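Local coordinates for Ddb_g0293866 (Dictyostelium discoideum, PDB 5LW6), which contains a macrodomain that binds ADP-ribose and, within the full-length protein, probably recognises poly-ADP-ribose at damaged DNA, at residues A[53-64]-A[91-101]. Numbering follows the deposited sequence.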
ATOM      1  N   GLU A  53     -11.862   3.706 -11.062  1.00 15.69           N
ATOM      2  CA  GLU A  53     -10.620   3.186 -11.671  1.00 15.44           C
ATOM      3  C   GLU A  53      -9.661   2.627 -10.570  1.00 13.40           C
ATOM      4  O   GLU A  53      -9.529   3.238  -9.492  1.00 12.91           O
ATOM      5  CB  GLU A  53      -9.892   4.212 -12.505  1.00 19.15           C
ATOM      6  CG  GLU A  53      -8.953   5.070 -11.780  1.00 27.67           C
ATOM      7  CD  GLU A  53      -7.963   5.905 -12.624  1.00 30.51           C
ATOM      8  OE1 GLU A  53      -7.944   5.857 -13.889  1.00 34.05           O
ATOM      9  OE2 GLU A  53      -7.170   6.596 -11.965  1.00 27.60           O
ATOM     10  N   ARG A  54      -9.068   1.464 -10.857  1.00 12.00           N
ATOM     11  CA  ARG A  54      -8.190   0.774  -9.902  1.00 11.23           C
ATOM     12  C   ARG A  54      -6.778   1.347  -9.998  1.00 10.57           C
ATOM     13  O   ARG A  54      -5.819   0.653 -10.392  1.00 10.56           O
ATOM     14  CB  ARG A  54      -8.258  -0.690 -10.113  1.00 12.70           C
ATOM     15  CG  ARG A  54      -9.540  -1.306  -9.608  1.00 13.02           C
ATOM     16  CD  ARG A  54      -9.678  -2.794  -9.971  1.00 14.87           C
ATOM     17  NE  ARG A  54      -9.802  -2.929 -11.379  1.00 13.28           N
ATOM     18  CZ  ARG A  54      -9.995  -4.071 -12.002  1.00 15.15           C
ATOM     19  NH1 ARG A  54     -10.041  -5.198 -11.298  1.00 15.32           N
ATOM     20  NH2 ARG A  54     -10.181  -4.074 -13.321  1.00 16.24           N
ATOM     21  N   SER A  55      -6.600   2.618  -9.590  1.00  9.99           N
ATOM     22  CA  SER A  55      -5.290   3.275  -9.690  1.00  9.84           C
ATOM     23  C   SER A  55      -4.810   3.366  -8.219  1.00 10.14           C
ATOM     24  O   SER A  55      -5.447   4.048  -7.430  1.00 10.57           O
ATOM     25  CB  SER A  55      -5.323   4.659 -10.301  1.00 10.79           C
ATOM     26  OG  SER A  55      -6.386   5.459  -9.861  1.00 11.66           O
ATOM     27  N   LEU A  56      -3.750   2.671  -7.883  1.00  9.80           N
ATOM     28  CA  LEU A  56      -3.237   2.540  -6.504  1.00  9.95           C
ATOM     29  C   LEU A  56      -1.809   2.982  -6.401  1.00 10.28           C
ATOM     30  O   LEU A  56      -0.970   2.447  -7.093  1.00 10.70           O
ATOM     31  CB  LEU A  56      -3.288   1.099  -6.031  1.00 10.20           C
ATOM     32  CG  LEU A  56      -2.694   0.817  -4.655  1.00 10.02           C
ATOM     33  CD1 LEU A  56      -3.455   1.459  -3.519  1.00 10.58           C
ATOM     34  CD2 LEU A  56      -2.613  -0.699  -4.549  1.00  9.94           C
ATOM     35  N   ALA A  57      -1.546   3.908  -5.460  1.00 10.02           N
ATOM     36  CA  ALA A  57      -0.228   4.301  -5.068  1.00 10.19           C
ATOM     37  C   ALA A  57       0.074   3.628  -3.765  1.00  9.97           C
ATOM     38  O   ALA A  57      -0.734   3.696  -2.837  1.00  9.05           O
ATOM     39  CB  ALA A  57      -0.154   5.803  -4.882  1.00 10.89           C
ATOM     40  N   PHE A  58       1.196   2.902  -3.696  1.00  8.94           N
ATOM     41  CA  PHE A  58       1.430   2.090  -2.492  1.00  9.11           C
ATOM     42  C   PHE A  58       2.894   2.040  -2.198  1.00 10.01           C
ATOM     43  O   PHE A  58       3.671   2.215  -3.089  1.00  9.10           O
ATOM     44  CB  PHE A  58       0.851   0.675  -2.615  1.00  9.85           C
ATOM     45  CG  PHE A  58       1.441  -0.165  -3.711  1.00  8.91           C
ATOM     46  CD1 PHE A  58       1.021  -0.019  -5.014  1.00 10.05           C
ATOM     47  CD2 PHE A  58       2.392  -1.112  -3.416  1.00 10.44           C
ATOM     48  CE1 PHE A  58       1.569  -0.794  -6.030  1.00 10.44           C
ATOM     49  CE2 PHE A  58       2.939  -1.940  -4.420  1.00 11.54           C
ATOM     50  CZ  PHE A  58       2.495  -1.779  -5.747  1.00 11.14           C
ATOM     51  N   PRO A  59       3.255   1.892  -0.912  1.00  9.84           N
ATOM     52  CA  PRO A  59       4.640   1.776  -0.573  1.00 10.85           C
ATOM     53  C   PRO A  59       5.232   0.375  -0.865  1.00 10.32           C
ATOM     54  O   PRO A  59       4.500  -0.572  -1.125  1.00 10.09           O
ATOM     55  CB  PRO A  59       4.619   2.109   0.934  1.00 11.97           C
ATOM     56  CG  PRO A  59       3.391   1.458   1.389  1.00 12.09           C
ATOM     57  CD  PRO A  59       2.380   1.737   0.269  1.00 10.87           C
ATOM     58  N   PHE A  60       6.572   0.310  -0.891  1.00 11.62           N
ATOM     59  CA  PHE A  60       7.331  -0.938  -0.959  1.00 11.47           C
ATOM     60  C   PHE A  60       7.285  -1.522   0.450  1.00 12.51           C
ATOM     61  O   PHE A  60       8.093  -1.189   1.338  1.00 11.41           O
ATOM     62  CB  PHE A  60       8.720  -0.598  -1.457  1.00 11.72           C
ATOM     63  CG  PHE A  60       9.626  -1.755  -1.747  1.00 11.04           C
ATOM     64  CD1 PHE A  60       9.150  -3.037  -1.922  1.00 10.98           C
ATOM     65  CD2 PHE A  60      11.023  -1.512  -1.979  1.00 10.95           C
ATOM     66  CE1 PHE A  60       9.982  -4.078  -2.275  1.00 10.48           C
ATOM     67  CE2 PHE A  60      11.871  -2.594  -2.307  1.00 11.09           C
ATOM     68  CZ  PHE A  60      11.357  -3.867  -2.433  1.00 11.06           C
ATOM     69  N   ILE A  61       6.250  -2.325   0.667  1.00 11.83           N
ATOM     70  CA  ILE A  61       5.780  -2.614   2.022  1.00 12.23           C
ATOM     71  C   ILE A  61       6.899  -3.147   2.903  1.00 13.36           C
ATOM     72  O   ILE A  61       7.613  -4.067   2.494  1.00 12.19           O
ATOM     73  CB  ILE A  61       4.556  -3.556   1.985  1.00 12.18           C
ATOM     74  CG1 ILE A  61       3.483  -2.999   0.999  1.00 12.24           C
ATOM     75  CG2 ILE A  61       4.123  -3.901   3.396  1.00 12.39           C
ATOM     76  CD1 ILE A  61       2.266  -3.905   0.936  1.00 12.05           C
ATOM     77  N   SER A  62       7.046  -2.496   4.059  1.00 13.43           N
ATOM     78  CA  SER A  62       7.931  -2.897   5.201  1.00 13.42           C
ATOM     79  C   SER A  62       9.409  -2.637   4.977  1.00 14.70           C
ATOM     80  O   SER A  62      10.212  -2.995   5.824  1.00 17.29           O
ATOM     81  CB  SER A  62       7.702  -4.358   5.549  1.00 16.53           C
ATOM     82  OG  SER A  62       6.382  -4.466   6.075  1.00 15.68           O
ATOM     83  N   THR A  63       9.792  -2.018   3.877  1.00 13.57           N
ATOM     84  CA  THR A  63      11.193  -1.912   3.536  1.00 15.21           C
ATOM     85  C   THR A  63      11.915  -0.771   4.152  1.00 22.84           C
ATOM     86  O   THR A  63      13.152  -0.735   4.152  1.00 26.89           O
ATOM     87  CB  THR A  63      11.464  -1.825   2.026  1.00 15.32           C
ATOM     88  OG1 THR A  63      10.832  -0.715   1.439  1.00 14.84           O
ATOM     89  CG2 THR A  63      10.982  -3.091   1.351  1.00 16.02           C
ATOM     90  N   SER A  64      11.275   0.221   4.622  1.00 22.23           N
ATOM     91  CA  SER A  64      12.305   1.220   5.095  1.00 25.51           C
ATOM     92  C   SER A  64      12.371   1.201   6.600  1.00 20.83           C
ATOM     93  O   SER A  64      13.102   0.358   7.201  1.00 22.32           O
ATOM     94  CB  SER A  64      12.085   2.581   4.476  1.00 25.10           C
ATOM     95  OG  SER A  64      10.701   2.757   4.267  1.00 33.98           O
ATOM     96  N   GLU A  91      -7.124  -5.744 -18.368  1.00 19.54           N
ATOM     97  CA  GLU A  91      -7.930  -4.781 -17.619  1.00 18.70           C
ATOM     98  C   GLU A  91      -7.146  -3.499 -17.550  1.00 21.12           C
ATOM     99  O   GLU A  91      -6.294  -3.319 -16.687  1.00 19.59           O
ATOM    100  CB  GLU A  91      -8.257  -5.335 -16.251  1.00 16.61           C
ATOM    101  CG  GLU A  91      -9.307  -6.431 -16.364  1.00 17.63           C
ATOM    102  CD  GLU A  91      -9.510  -7.245 -15.114  1.00 19.04           C
ATOM    103  OE1 GLU A  91      -9.133  -8.445 -15.070  1.00 22.24           O
ATOM    104  OE2 GLU A  91     -10.106  -6.722 -14.156  1.00 18.40           O
ATOM    105  N   ASP A  92      -7.427  -2.576 -18.452  1.00 19.99           N
ATOM    106  CA  ASP A  92      -6.586  -1.397 -18.585  1.00 21.63           C
ATOM    107  C   ASP A  92      -6.913  -0.294 -17.600  1.00 20.50           C
ATOM    108  O   ASP A  92      -6.267   0.689 -17.618  1.00 19.37           O
ATOM    109  CB  ASP A  92      -6.759  -0.843 -20.009  1.00 28.74           C
ATOM    110  CG  ASP A  92      -6.457  -1.891 -21.098  1.00 39.52           C
ATOM    111  OD1 ASP A  92      -5.654  -2.826 -20.821  1.00 46.27           O
ATOM    112  OD2 ASP A  92      -7.015  -1.751 -22.245  1.00 45.66           O
ATOM    113  N   ASP A  93      -7.910  -0.448 -16.704  1.00 17.60           N
ATOM    114  CA  ASP A  93      -8.145   0.566 -15.688  1.00 16.86           C
ATOM    115  C   ASP A  93      -7.111   0.555 -14.535  1.00 16.38           C
ATOM    116  O   ASP A  93      -7.024   1.507 -13.760  1.00 18.39           O
ATOM    117  CB  ASP A  93      -9.549   0.485 -15.065  1.00 17.26           C
ATOM    118  CG  ASP A  93      -9.743  -0.738 -14.241  1.00 18.36           C
ATOM    119  OD1 ASP A  93      -9.681  -1.842 -14.819  1.00 17.78           O
ATOM    120  OD2 ASP A  93      -9.992  -0.595 -13.000  1.00 18.22           O
ATOM    121  N   ILE A  94      -6.413  -0.563 -14.397  1.00 14.27           N
ATOM    122  CA  ILE A  94      -5.512  -0.803 -13.320  1.00 12.11           C
ATOM    123  C   ILE A  94      -4.234  -0.057 -13.573  1.00 12.51           C
ATOM    124  O   ILE A  94      -3.632  -0.071 -14.659  1.00 11.54           O
ATOM    125  CB  ILE A  94      -5.213  -2.314 -13.233  1.00 12.59           C
ATOM    126  CG1 ILE A  94      -6.434  -3.079 -12.773  1.00 13.24           C
ATOM    127  CG2 ILE A  94      -4.091  -2.516 -12.259  1.00 13.17           C
ATOM    128  CD1 ILE A  94      -6.362  -4.576 -12.956  1.00 14.28           C
ATOM    129  N   LYS A  95      -3.804   0.687 -12.566  1.00 12.55           N
ATOM    130  CA  LYS A  95      -2.546   1.387 -12.580  1.00 14.71           C
ATOM    131  C   LYS A  95      -1.943   1.221 -11.201  1.00 14.40           C
ATOM    132  O   LYS A  95      -2.589   1.570 -10.189  1.00 15.60           O
ATOM    133  CB  LYS A  95      -2.777   2.862 -12.922  1.00 18.63           C
ATOM    134  CG  LYS A  95      -1.544   3.577 -13.228  1.00 26.23           C
ATOM    135  CD  LYS A  95      -1.850   4.871 -14.034  1.00 32.72           C
ATOM    136  CE  LYS A  95      -3.183   5.568 -13.697  1.00 34.67           C
ATOM    137  NZ  LYS A  95      -3.033   6.905 -13.004  1.00 37.64           N
ATOM    138  N   LEU A  96      -0.728   0.695 -11.162  1.00 11.94           N
ATOM    139  CA  LEU A  96      -0.032   0.439  -9.881  1.00 11.16           C
ATOM    140  C   LEU A  96       1.220   1.285  -9.843  1.00 11.69           C
ATOM    141  O   LEU A  96       2.029   1.272 -10.824  1.00 12.53           O
ATOM    142  CB  LEU A  96       0.326  -1.045  -9.723  1.00 11.23           C
ATOM    143  CG  LEU A  96      -0.802  -2.070  -9.676  1.00 11.28           C
ATOM    144  CD1 LEU A  96      -0.266  -3.474  -9.468  1.00 12.19           C
ATOM    145  CD2 LEU A  96      -1.826  -1.712  -8.649  1.00 11.53           C
ATOM    146  N   LYS A  97       1.368   2.088  -8.805  1.00 10.42           N
ATOM    147  CA  LYS A  97       2.533   2.929  -8.625  1.00 11.22           C
ATOM    148  C   LYS A  97       3.108   2.643  -7.304  1.00 12.34           C
ATOM    149  O   LYS A  97       2.513   2.965  -6.265  1.00 12.13           O
ATOM    150  CB  LYS A  97       2.203   4.421  -8.754  1.00 13.42           C
ATOM    151  CG  LYS A  97       1.594   4.713 -10.131  1.00 14.60           C
ATOM    152  CD  LYS A  97       1.611   6.195 -10.478  1.00 17.94           C
ATOM    153  CE  LYS A  97       1.027   6.435 -11.880  1.00 23.24           C
ATOM    154  NZ  LYS A  97       0.931   7.902 -12.085  1.00 27.32           N
HETATM  155  N   MSE A  98       4.293   2.066  -7.309  1.00 11.99           N
HETATM  156  CA  MSE A  98       4.903   1.683  -6.051  1.00 11.63           C
HETATM  157  C   MSE A  98       5.927   2.726  -5.708  1.00 13.65           C
HETATM  158  O   MSE A  98       6.857   3.014  -6.436  1.00 12.29           O
HETATM  159  CB  MSE A  98       5.530   0.330  -6.066  1.00 12.15           C
HETATM  160  CG  MSE A  98       6.060  -0.094  -4.718  1.00 12.96           C
HETATM  161 SE   MSE A  98       6.760  -1.945  -4.742  1.00 22.49          SE
HETATM  162  CE  MSE A  98       8.349  -1.473  -5.518  1.00 12.20           C
HETATM  163  N   MSE A  99       5.818   3.273  -4.521  1.00 11.76           N
HETATM  164  CA  MSE A  99       6.657   4.364  -4.089  1.00 13.20           C
HETATM  165  C   MSE A  99       7.815   3.789  -3.305  1.00 12.33           C
HETATM  166  O   MSE A  99       7.626   3.146  -2.304  1.00 12.91           O
HETATM  167  CB  MSE A  99       5.833   5.297  -3.163  1.00 14.54           C
HETATM  168  CG  MSE A  99       4.622   5.832  -3.953  1.00 17.10           C
HETATM  169 SE   MSE A  99       3.450   6.983  -2.894  1.00 22.28          SE
HETATM  170  CE  MSE A  99       2.548   5.547  -1.789  1.00 17.16           C
ATOM    171  N   VAL A 100       9.026   4.057  -3.722  1.00 12.07           N
ATOM    172  CA  VAL A 100      10.236   3.541  -3.119  1.00 11.62           C
ATOM    173  C   VAL A 100      11.119   4.700  -2.605  1.00 11.80           C
ATOM    174  O   VAL A 100      11.419   5.652  -3.341  1.00 13.73           O
ATOM    175  CB  VAL A 100      11.030   2.637  -4.130  1.00 11.87           C
ATOM    176  CG1 VAL A 100      12.349   2.197  -3.551  1.00 12.40           C
ATOM    177  CG2 VAL A 100      10.185   1.478  -4.653  1.00 12.33           C
ATOM    178  N   GLU A 101      11.548   4.631  -1.345  1.00 12.42           N
ATOM    179  CA  GLU A 101      12.369   5.700  -0.810  1.00 15.03           C
ATOM    180  C   GLU A 101      13.746   5.686  -1.485  1.00 14.39           C
ATOM    181  O   GLU A 101      14.269   4.637  -1.906  1.00 13.75           O
ATOM    182  CB  GLU A 101      12.421   5.625   0.705  1.00 18.01           C
ATOM    183  CG  GLU A 101      11.058   5.937   1.347  1.00 20.13           C
ATOM    184  CD  GLU A 101      11.047   5.783   2.869  1.00 25.43           C
ATOM    185  OE1 GLU A 101      12.152   5.759   3.471  1.00 24.85           O
ATOM    186  OE2 GLU A 101       9.934   5.603   3.449  1.00 24.54           O
TER
HETATM  187  O   HOH W   1       8.191   2.680   0.409  1.00 18.84           O
HETATM  188  O   HOH W   2      10.922   2.143   0.215  1.00 16.45           O
HETATM  189  O   HOH W   3       9.782   4.796   6.093  1.00 33.08           O
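Arg54 anchors the start of this parallel strand pair by gripping Asp93 side-on: NE donates to OD2 at 2.8 Å and NH2 to OD1 at 2.7 Å, each meeting a syn lone pair, with guanidinium and carboxylate planes only 19° apart. Asp93 OD2 also takes the backbone N of Arg54, on its anti side, tilted out of the carboxylate plane. Glu91 completes the salt-bridge network, its OE2 accepting a second bond from NH2 at 2.8 Å and a weak one from NH1, which forms a further salt bridge with Asp253; OE2 also accepts from Lys45 N, and OE1 from His88 ND1. Ile94 CG1 covers one guanidinium face and, with the edge bonds, fixes the group's position and rotation. All three nitrogens of the buried guanidinium thus have acidic partners.

Beyond it the strands pair by alternating bonds from Lys95 N to Arg54 O through Met99 N to Phe58 O. The ladder fades at Phe60 N, whose bond to Met99 O is weak; water 1 bridges the same atoms, and water 2 links Thr63 OG1 to Glu101 N.

On the sheet face carrying Leu56, Phe58, Leu96 and Met98, CB of selenomethionine Met98 lies over the Phe58 ring. The anti chi1 (-175°) carries CG and selenium past Phe58 CE2, and a bend at chi3 (79°) brings CE over Phe60, opposite Thr63 CG2; selenium meets both rings obliquely.

Helix 70-87 of this beta-alpha-beta unit packs on Phe60 and Met98, helix 237-253 on Arg54 and Leu96. In the central macrodomain sheet, strand 145-149 flanks 55-59 and strand 125-130 flanks 95-101.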